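Side-chain contacts in regulator of nonsense transcripts 2 (PDB 4CEK), which probably serves as a helical scaffold for protein partners in nonsense-mediated mRNA decay, through MIF4G domains of which this structure holds the second: residues Glu89-Thr94 / Lys213-Arg218; Phe229-Thr234 / Pro268-Arg273. All coordinates share one frame; numbering follows the deposited sequence.

Interaction 1: Glu89-Thr94 / Lys213-Arg218; sequences EAEDLT and KNKTVR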
ATOM      1  N   GLU A  89     -15.843  -5.765  -1.106  1.00 64.71           N
ATOM      2  CA  GLU A  89     -16.136  -7.166  -0.777  1.00 67.41           C
ATOM      3  C   GLU A  89     -14.936  -7.845  -0.096  1.00 58.80           C
ATOM      4  O   GLU A  89     -15.115  -8.609   0.836  1.00 57.56           O
ATOM      5  CB  GLU A  89     -16.506  -7.953  -2.042  1.00 73.60           C
ATOM      6  CG  GLU A  89     -17.824  -7.557  -2.698  1.00 78.71           C
ATOM      7  CD  GLU A  89     -17.681  -6.589  -3.876  1.00 83.74           C
ATOM      8  OE1 GLU A  89     -16.985  -5.548  -3.754  1.00 82.25           O
ATOM      9  OE2 GLU A  89     -18.298  -6.868  -4.929  1.00 81.44           O
ATOM     10  N   ALA A  90     -13.722  -7.528  -0.554  1.00 57.74           N
ATOM     11  CA  ALA A  90     -12.483  -8.137  -0.040  1.00 58.30           C
ATOM     12  C   ALA A  90     -12.281  -7.832   1.450  1.00 59.62           C
ATOM     13  O   ALA A  90     -11.992  -8.728   2.234  1.00 63.18           O
ATOM     14  CB  ALA A  90     -11.278  -7.662  -0.847  1.00 49.10           C
ATOM     15  N   GLU A  91     -12.456  -6.569   1.826  1.00 58.52           N
ATOM     16  CA  GLU A  91     -12.388  -6.138   3.227  1.00 57.65           C
ATOM     17  C   GLU A  91     -13.523  -6.671   4.086  1.00 54.23           C
ATOM     18  O   GLU A  91     -13.308  -6.938   5.257  1.00 45.60           O
ATOM     19  CB  GLU A  91     -12.356  -4.608   3.325  1.00 57.88           C
ATOM     20  CG  GLU A  91     -11.026  -4.027   2.877  1.00 64.26           C
ATOM     21  CD  GLU A  91     -11.118  -2.571   2.471  1.00 67.26           C
ATOM     22  OE1 GLU A  91     -11.759  -1.761   3.189  1.00 69.30           O
ATOM     23  OE2 GLU A  91     -10.539  -2.259   1.416  1.00 71.76           O
ATOM     24  N   ASP A  92     -14.728  -6.792   3.525  1.00 55.28           N
ATOM     25  CA  ASP A  92     -15.843  -7.369   4.269  1.00 55.80           C
ATOM     26  C   ASP A  92     -15.577  -8.842   4.611  1.00 55.23           C
ATOM     27  O   ASP A  92     -15.739  -9.262   5.758  1.00 53.69           O
ATOM     28  CB  ASP A  92     -17.154  -7.271   3.476  1.00 61.61           C
ATOM     29  CG  ASP A  92     -18.366  -7.801   4.272  1.00 65.82           C
ATOM     30  OD1 ASP A  92     -18.903  -7.074   5.152  1.00 67.84           O
ATOM     31  OD2 ASP A  92     -18.765  -8.958   4.023  1.00 69.99           O
ATOM     32  N   LEU A  93     -15.206  -9.607   3.591  1.00 50.99           N
ATOM     33  CA  LEU A  93     -14.825 -11.006   3.744  1.00 55.86           C
ATOM     34  C   LEU A  93     -13.671 -11.172   4.733  1.00 52.88           C
ATOM     35  O   LEU A  93     -13.750 -11.992   5.636  1.00 45.71           O
ATOM     36  CB  LEU A  93     -14.442 -11.590   2.380  1.00 59.56           C
ATOM     37  CG  LEU A  93     -13.880 -13.006   2.326  1.00 66.72           C
ATOM     38  CD1 LEU A  93     -14.719 -14.002   3.139  1.00 67.37           C
ATOM     39  CD2 LEU A  93     -13.784 -13.415   0.857  1.00 68.69           C
ATOM     40  N   THR A  94     -12.606 -10.384   4.569  1.00 54.24           N
ATOM     41  CA  THR A  94     -11.502 -10.397   5.533  1.00 54.68           C
ATOM     42  C   THR A  94     -11.947 -10.063   6.974  1.00 57.05           C
ATOM     43  O   THR A  94     -11.489 -10.710   7.927  1.00 55.30           O
ATOM     44  CB  THR A  94     -10.356  -9.459   5.106  1.00 52.01           C
ATOM     45  OG1 THR A  94      -9.918  -9.832   3.801  1.00 51.81           O
ATOM     46  CG2 THR A  94      -9.164  -9.541   6.087  1.00 50.52           C
ATOM     47  N   LYS A 213     -11.081   2.068  -4.193  1.00 60.99           N
ATOM     48  CA  LYS A 213     -10.088   1.711  -5.190  1.00 56.72           C
ATOM     49  C   LYS A 213      -8.784   2.500  -4.919  1.00 55.40           C
ATOM     50  O   LYS A 213      -7.668   1.949  -4.972  1.00 50.55           O
ATOM     51  CB  LYS A 213     -10.648   1.997  -6.582  1.00 54.87           C
ATOM     52  CG  LYS A 213     -11.985   1.311  -6.856  1.00 61.60           C
ATOM     53  CD  LYS A 213     -12.549   1.651  -8.240  1.00 62.00           C
ATOM     54  CE  LYS A 213     -13.469   0.564  -8.796  1.00 59.00           C
ATOM     55  NZ  LYS A 213     -13.565   0.583 -10.289  1.00 59.56           N
ATOM     56  N   ASN A 214      -8.944   3.789  -4.610  1.00 53.96           N
ATOM     57  CA  ASN A 214      -7.817   4.677  -4.304  1.00 51.27           C
ATOM     58  C   ASN A 214      -7.075   4.281  -3.009  1.00 46.08           C
ATOM     59  O   ASN A 214      -5.865   4.405  -2.958  1.00 47.53           O
ATOM     60  CB  ASN A 214      -8.285   6.154  -4.269  1.00 56.06           C
ATOM     61  CG  ASN A 214      -8.556   6.747  -5.677  1.00 57.58           C
ATOM     62  OD1 ASN A 214      -8.070   6.248  -6.714  1.00 55.23           O
ATOM     63  ND2 ASN A 214      -9.335   7.837  -5.707  1.00 52.32           N
ATOM     64  N   LYS A 215      -7.784   3.764  -1.996  1.00 41.97           N
ATOM     65  CA  LYS A 215      -7.148   3.180  -0.828  1.00 43.03           C
ATOM     66  C   LYS A 215      -6.234   2.022  -1.253  1.00 40.25           C
ATOM     67  O   LYS A 215      -5.072   1.974  -0.845  1.00 41.06           O
ATOM     68  CB  LYS A 215      -8.180   2.630   0.173  1.00 48.82           C
ATOM     69  CG  LYS A 215      -7.569   2.072   1.477  1.00 52.56           C
ATOM     70  CD  LYS A 215      -8.307   0.866   2.088  1.00 54.72           C
ATOM     71  CE  LYS A 215      -8.138  -0.421   1.280  1.00 57.39           C
ATOM     72  NZ  LYS A 215      -7.118  -1.425   1.748  1.00 49.65           N
ATOM     73  N   THR A 216      -6.752   1.087  -2.054  1.00 35.42           N
ATOM     74  CA  THR A 216      -5.945  -0.053  -2.481  1.00 35.57           C
ATOM     75  C   THR A 216      -4.701   0.436  -3.199  1.00 35.80           C
ATOM     76  O   THR A 216      -3.604  -0.006  -2.899  1.00 36.27           O
ATOM     77  CB  THR A 216      -6.711  -1.002  -3.418  1.00 36.62           C
ATOM     78  OG1 THR A 216      -7.789  -1.620  -2.717  1.00 40.16           O
ATOM     79  CG2 THR A 216      -5.806  -2.075  -3.942  1.00 34.23           C
ATOM     80  N   VAL A 217      -4.881   1.352  -4.152  1.00 35.18           N
ATOM     81  CA  VAL A 217      -3.781   1.824  -4.982  1.00 32.34           C
ATOM     82  C   VAL A 217      -2.807   2.646  -4.167  1.00 32.57           C
ATOM     83  O   VAL A 217      -1.608   2.519  -4.374  1.00 35.92           O
ATOM     84  CB  VAL A 217      -4.286   2.608  -6.228  1.00 35.81           C
ATOM     85  CG1 VAL A 217      -3.251   3.610  -6.694  1.00 35.06           C
ATOM     86  CG2 VAL A 217      -4.627   1.656  -7.359  1.00 33.97           C
ATOM     87  N   ARG A 218      -3.283   3.445  -3.213  1.00 33.18           N
ATOM     88  CA  ARG A 218      -2.353   4.172  -2.317  1.00 37.22           C
ATOM     89  C   ARG A 218      -1.491   3.239  -1.451  1.00 33.04           C
ATOM     90  O   ARG A 218      -0.292   3.489  -1.278  1.00 28.96           O
ATOM     91  CB  ARG A 218      -3.090   5.150  -1.392  1.00 42.69           C
ATOM     92  CG  ARG A 218      -3.642   6.382  -2.105  1.00 49.78           C
ATOM     93  CD  ARG A 218      -4.149   7.412  -1.116  1.00 55.68           C
ATOM     94  NE  ARG A 218      -5.347   8.090  -1.613  1.00 66.74           N
ATOM     95  CZ  ARG A 218      -5.366   9.270  -2.242  1.00 69.02           C
ATOM     96  NH1 ARG A 218      -4.235   9.943  -2.476  1.00 67.70           N
ATOM     97  NH2 ARG A 218      -6.528   9.775  -2.652  1.00 62.32           N
TER
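Glu91 reaches across to Lys215 between two helices of this all-helical MIF4G structure, its carboxylate lying against the last carbons of the lysine. Helix 89-99 sits beside the stack of helices, and helix 210-225 belongs to the stack. The backbones stay well apart: the nearest CA pair, Glu91 CA and Thr216 CA, is separated by 10.5 Å. Only 77 Å² of surface is buried between the segments, nearly all of it by the two charged side chains.

The two chains come from opposite directions. Glu91 runs extended beyond CG. Lys215 leaves its helix with CG trans to the backbone N (chi1 -177°), then bends at each of its next three torsions. The carboxylate oxygen lies closer to the last carbon than to the nitrogen: Glu91 OE2 is 3.0 Å from Lys215 CE and 3.5 Å from Lys215 NZ. The second pair counts as a salt bridge. Phe159 of helix 148-159 also takes part, touching Glu91 and forming a cation-pi contact with Lys215. Lys215 is buried, and its ammonium has a carboxylate and a ring beside it and a further hydrogen bond elsewhere, which would probably favour the charged form.

The close packing is confined to this spot, where OE2, CE and the Phe159 ring gather. The rest is loose: the helices stand wide apart, and Glu91 remains partly exposed. One turn on from Ala90, Thr94 is satisfied within its own helix: Thr94 OG1 donates to Ala90 O at 2.8 Å, while Thr94 N reaches that same oxygen from the other face of the carbonyl plane.

Interaction 2: Phe229-Thr234 / Pro268-Arg273; sequences FTKNDT and PESHLR
Lys231 lies against Ser270 where the starts of two helices, 231-243 and 268-287, come together in the helical stack of the MIF4G domain. Its side chain can be followed atom by atom. CB faces the serine methylene, with Lys231 CB 4.0 Å from Ser270 CB. CG continues over the same serine. CD makes the closest approach, at 3.3 Å from Ser270 OG, and it also touches the neighbouring residue, with Lys231 CD 4.1 Å from Glu269 CB. CE is still beside the hydroxyl, Lys231 CE being 3.7 Å from Ser270 OG. A bend at the last torsion (chi4 86°) then turns the ammonium aside. Lys231 NZ ends 4.5 Å from Glu269 OE2, beyond salt-bridge range. The serine hydroxyl is hydrogen-bonded to Leu264 O, and Lys231 itself also touches Phe263 and Leu264.

Cut back to an alanine, Lys231 would lose CG to NZ, which would probably uncover the Ser270 hydroxyl on this side and leave Glu269 without its nearby positive charge.

The hydrogen bond is made by the next residue, Asn232, with Arg273, about one turn along the other helix. Arg273 NH1 donates to Asn232 OD1 at 2.8 Å, with an N-H...O angle of 154°. The donor lies in the carbonyl plane, and the oxygen lies near the guanidinium plane, at its edge. The two flat groups are turned 32° apart. A water donates to the same Asn232 OD1 and accepts from Arg273 NH2, so it bridges the pair.

Helix 231-243 begins with a capping box: Thr230 OG1 accepts from Asp233 N, and Asp233 OD2 accepts from Thr230 N. Across the contact, the directed bond and its bridging water probably hold amide and guanidinium in a set orientation, while the lysine packing is less directional and its charge pair only loose.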
ATOM      1  N   PHE A 229       6.676  -3.994  -2.625  1.00 37.45           N
ATOM      2  CA  PHE A 229       6.409  -4.284  -4.042  1.00 32.46           C
ATOM      3  C   PHE A 229       7.642  -3.845  -4.775  1.00 32.01           C
ATOM      4  O   PHE A 229       8.259  -2.867  -4.375  1.00 33.90           O
ATOM      5  CB  PHE A 229       5.234  -3.503  -4.575  1.00 36.16           C
ATOM      6  CG  PHE A 229       3.922  -4.091  -4.213  1.00 42.26           C
ATOM      7  CD1 PHE A 229       3.328  -5.049  -5.015  1.00 47.40           C
ATOM      8  CD2 PHE A 229       3.272  -3.710  -3.056  1.00 44.93           C
ATOM      9  CE1 PHE A 229       2.102  -5.594  -4.677  1.00 45.32           C
ATOM     10  CE2 PHE A 229       2.048  -4.268  -2.707  1.00 40.97           C
ATOM     11  CZ  PHE A 229       1.462  -5.197  -3.526  1.00 41.61           C
ATOM     12  N   THR A 230       8.049  -4.598  -5.794  1.00 31.01           N
ATOM     13  CA  THR A 230       9.211  -4.241  -6.581  1.00 28.88           C
ATOM     14  C   THR A 230       8.709  -3.241  -7.606  1.00 30.84           C
ATOM     15  O   THR A 230       7.481  -3.133  -7.825  1.00 29.98           O
ATOM     16  CB  THR A 230       9.806  -5.456  -7.350  1.00 28.61           C
ATOM     17  OG1 THR A 230       8.780  -6.007  -8.157  1.00 29.44           O
ATOM     18  CG2 THR A 230      10.408  -6.555  -6.410  1.00 21.76           C
ATOM     19  N   LYS A 231       9.653  -2.544  -8.248  1.00 32.11           N
ATOM     20  CA  LYS A 231       9.355  -1.541  -9.290  1.00 32.34           C
ATOM     21  C   LYS A 231       8.617  -2.191 -10.418  1.00 30.30           C
ATOM     22  O   LYS A 231       7.627  -1.651 -10.940  1.00 27.78           O
ATOM     23  CB  LYS A 231      10.644  -0.908  -9.798  1.00 33.16           C
ATOM     24  CG  LYS A 231      11.257   0.007  -8.745  1.00 38.09           C
ATOM     25  CD  LYS A 231      12.732   0.331  -8.975  1.00 39.68           C
ATOM     26  CE  LYS A 231      13.245   1.192  -7.834  1.00 42.17           C
ATOM     27  NZ  LYS A 231      13.686   0.332  -6.687  1.00 46.11           N
ATOM     28  N   ASN A 232       9.079  -3.382 -10.768  1.00 30.83           N
ATOM     29  CA  ASN A 232       8.467  -4.177 -11.838  1.00 30.76           C
ATOM     30  C   ASN A 232       7.028  -4.547 -11.512  1.00 30.05           C
ATOM     31  O   ASN A 232       6.187  -4.471 -12.383  1.00 30.25           O
ATOM     32  CB  ASN A 232       9.318  -5.420 -12.094  1.00 33.48           C
ATOM     33  CG  ASN A 232       8.937  -6.139 -13.373  1.00 34.81           C
ATOM     34  OD1 ASN A 232       9.041  -5.574 -14.442  1.00 35.57           O
ATOM     35  ND2 ASN A 232       8.536  -7.411 -13.267  1.00 36.16           N
ATOM     36  N   ASP A 233       6.728  -4.921 -10.266  1.00 32.31           N
ATOM     37  CA  ASP A 233       5.328  -5.172  -9.820  1.00 32.44           C
ATOM     38  C   ASP A 233       4.397  -4.006 -10.065  1.00 33.85           C
ATOM     39  O   ASP A 233       3.281  -4.140 -10.590  1.00 35.66           O
ATOM     40  CB  ASP A 233       5.255  -5.344  -8.294  1.00 36.93           C
ATOM     41  CG  ASP A 233       5.455  -6.759  -7.823  1.00 44.25           C
ATOM     42  OD1 ASP A 233       4.889  -7.682  -8.455  1.00 51.06           O
ATOM     43  OD2 ASP A 233       6.142  -6.926  -6.780  1.00 46.52           O
ATOM     44  N   THR A 234       4.820  -2.847  -9.575  1.00 32.53           N
ATOM     45  CA  THR A 234       3.988  -1.674  -9.624  1.00 31.39           C
ATOM     46  C   THR A 234       3.925  -1.070 -11.044  1.00 29.24           C
ATOM     47  O   THR A 234       2.904  -0.525 -11.427  1.00 26.54           O
ATOM     48  CB  THR A 234       4.505  -0.665  -8.609  1.00 31.99           C
ATOM     49  OG1 THR A 234       4.557  -1.328  -7.331  1.00 29.84           O
ATOM     50  CG2 THR A 234       3.594   0.600  -8.578  1.00 26.45           C
ATOM     51  N   PRO A 268      17.014   4.907 -10.875  1.00 43.14           N
ATOM     52  CA  PRO A 268      17.625   4.601 -12.181  1.00 45.58           C
ATOM     53  C   PRO A 268      17.114   3.317 -12.838  1.00 49.27           C
ATOM     54  O   PRO A 268      16.982   3.248 -14.055  1.00 46.29           O
ATOM     55  CB  PRO A 268      19.114   4.464 -11.860  1.00 46.73           C
ATOM     56  CG  PRO A 268      19.237   4.477 -10.379  1.00 44.22           C
ATOM     57  CD  PRO A 268      18.016   5.124  -9.827  1.00 44.16           C
ATOM     58  N   GLU A 269      16.810   2.321 -12.012  1.00 52.23           N
ATOM     59  CA  GLU A 269      16.327   1.029 -12.483  1.00 50.77           C
ATOM     60  C   GLU A 269      15.027   1.161 -13.246  1.00 48.81           C
ATOM     61  O   GLU A 269      14.805   0.456 -14.244  1.00 46.73           O
ATOM     62  CB  GLU A 269      16.102   0.092 -11.295  1.00 52.29           C
ATOM     63  CG  GLU A 269      17.357  -0.185 -10.472  1.00 59.33           C
ATOM     64  CD  GLU A 269      17.533   0.739  -9.270  1.00 66.24           C
ATOM     65  OE1 GLU A 269      17.338   1.978  -9.387  1.00 66.88           O
ATOM     66  OE2 GLU A 269      17.899   0.217  -8.199  1.00 73.73           O
ATOM     67  N   SER A 270      14.168   2.061 -12.758  1.00 48.14           N
ATOM     68  CA  SER A 270      12.793   2.207 -13.260  1.00 45.45           C
ATOM     69  C   SER A 270      12.549   3.446 -14.096  1.00 44.65           C
ATOM     70  O   SER A 270      11.485   3.547 -14.712  1.00 43.17           O
ATOM     71  CB  SER A 270      11.811   2.218 -12.080  1.00 41.49           C
ATOM     72  OG  SER A 270      12.363   2.929 -11.003  1.00 37.69           O
ATOM     73  N   HIS A 271      13.513   4.373 -14.108  1.00 44.03           N
ATOM     74  CA  HIS A 271      13.350   5.679 -14.731  1.00 42.19           C
ATOM     75  C   HIS A 271      12.833   5.611 -16.139  1.00 43.70           C
ATOM     76  O   HIS A 271      11.818   6.257 -16.477  1.00 41.81           O
ATOM     77  CB  HIS A 271      14.662   6.476 -14.697  1.00 45.70           C
ATOM     78  CG  HIS A 271      14.637   7.709 -15.584  1.00 49.45           C
ATOM     79  ND1 HIS A 271      15.552   7.932 -16.532  1.00 50.59           N
ATOM     80  CD2 HIS A 271      13.726   8.763 -15.664  1.00 48.59           C
ATOM     81  CE1 HIS A 271      15.250   9.064 -17.179  1.00 52.55           C
ATOM     82  NE2 HIS A 271      14.132   9.565 -16.647  1.00 49.16           N
ATOM     83  N   LEU A 272      13.495   4.806 -16.957  1.00 43.89           N
ATOM     84  CA  LEU A 272      13.232   4.752 -18.394  1.00 47.02           C
ATOM     85  C   LEU A 272      11.867   4.206 -18.701  1.00 43.78           C
ATOM     86  O   LEU A 272      11.212   4.637 -19.645  1.00 45.48           O
ATOM     87  CB  LEU A 272      14.322   3.912 -19.114  1.00 57.28           C
ATOM     88  CG  LEU A 272      14.182   3.561 -20.623  1.00 66.29           C
ATOM     89  CD1 LEU A 272      15.528   3.405 -21.331  1.00 64.23           C
ATOM     90  CD2 LEU A 272      13.343   2.294 -20.823  1.00 67.42           C
ATOM     91  N   ARG A 273      11.422   3.230 -17.923  1.00 48.49           N
ATOM     92  CA  ARG A 273      10.133   2.594 -18.207  1.00 43.53           C
ATOM     93  C   ARG A 273       8.987   3.422 -17.685  1.00 39.63           C
ATOM     94  O   ARG A 273       7.906   3.437 -18.296  1.00 38.26           O
ATOM     95  CB  ARG A 273      10.071   1.211 -17.613  1.00 51.65           C
ATOM     96  CG  ARG A 273       9.065   0.327 -18.318  1.00 62.35           C
ATOM     97  CD  ARG A 273       8.735  -0.883 -17.467  1.00 72.87           C
ATOM     98  NE  ARG A 273       9.052  -2.138 -18.143  1.00 81.05           N
ATOM     99  CZ  ARG A 273       9.268  -3.300 -17.525  1.00 86.17           C
ATOM    100  NH1 ARG A 273       9.182  -3.387 -16.194  1.00 73.58           N
ATOM    101  NH2 ARG A 273       9.556  -4.391 -18.250  1.00 94.53           N
TER
HETATM  102  O   HOH W   1      10.202  -6.394 -16.716  1.00 45.72           O

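Overall arrangement
The two interactions lie on opposite sides of the chain's centre, with their own centres 24 Å apart. Interaction 1 is partly buried and closer to the middle. Interaction 2 is a surface contact. They share no helix, but helix 210-225 of the first is followed directly in the chain by helix 231-243 of the second. Their reach along the sequence differs too. Segments 89-94 and 213-218 are 119 residues apart, whereas 229-234 and 268-273 are separated by the rest of helix 231-243 and by helix 247-266. Interaction 1 rests on one ion pair beside an aromatic ring. Interaction 2 spreads over more residues, mixing methylene contacts with a direct amide-guanidinium hydrogen bond and one bridging water.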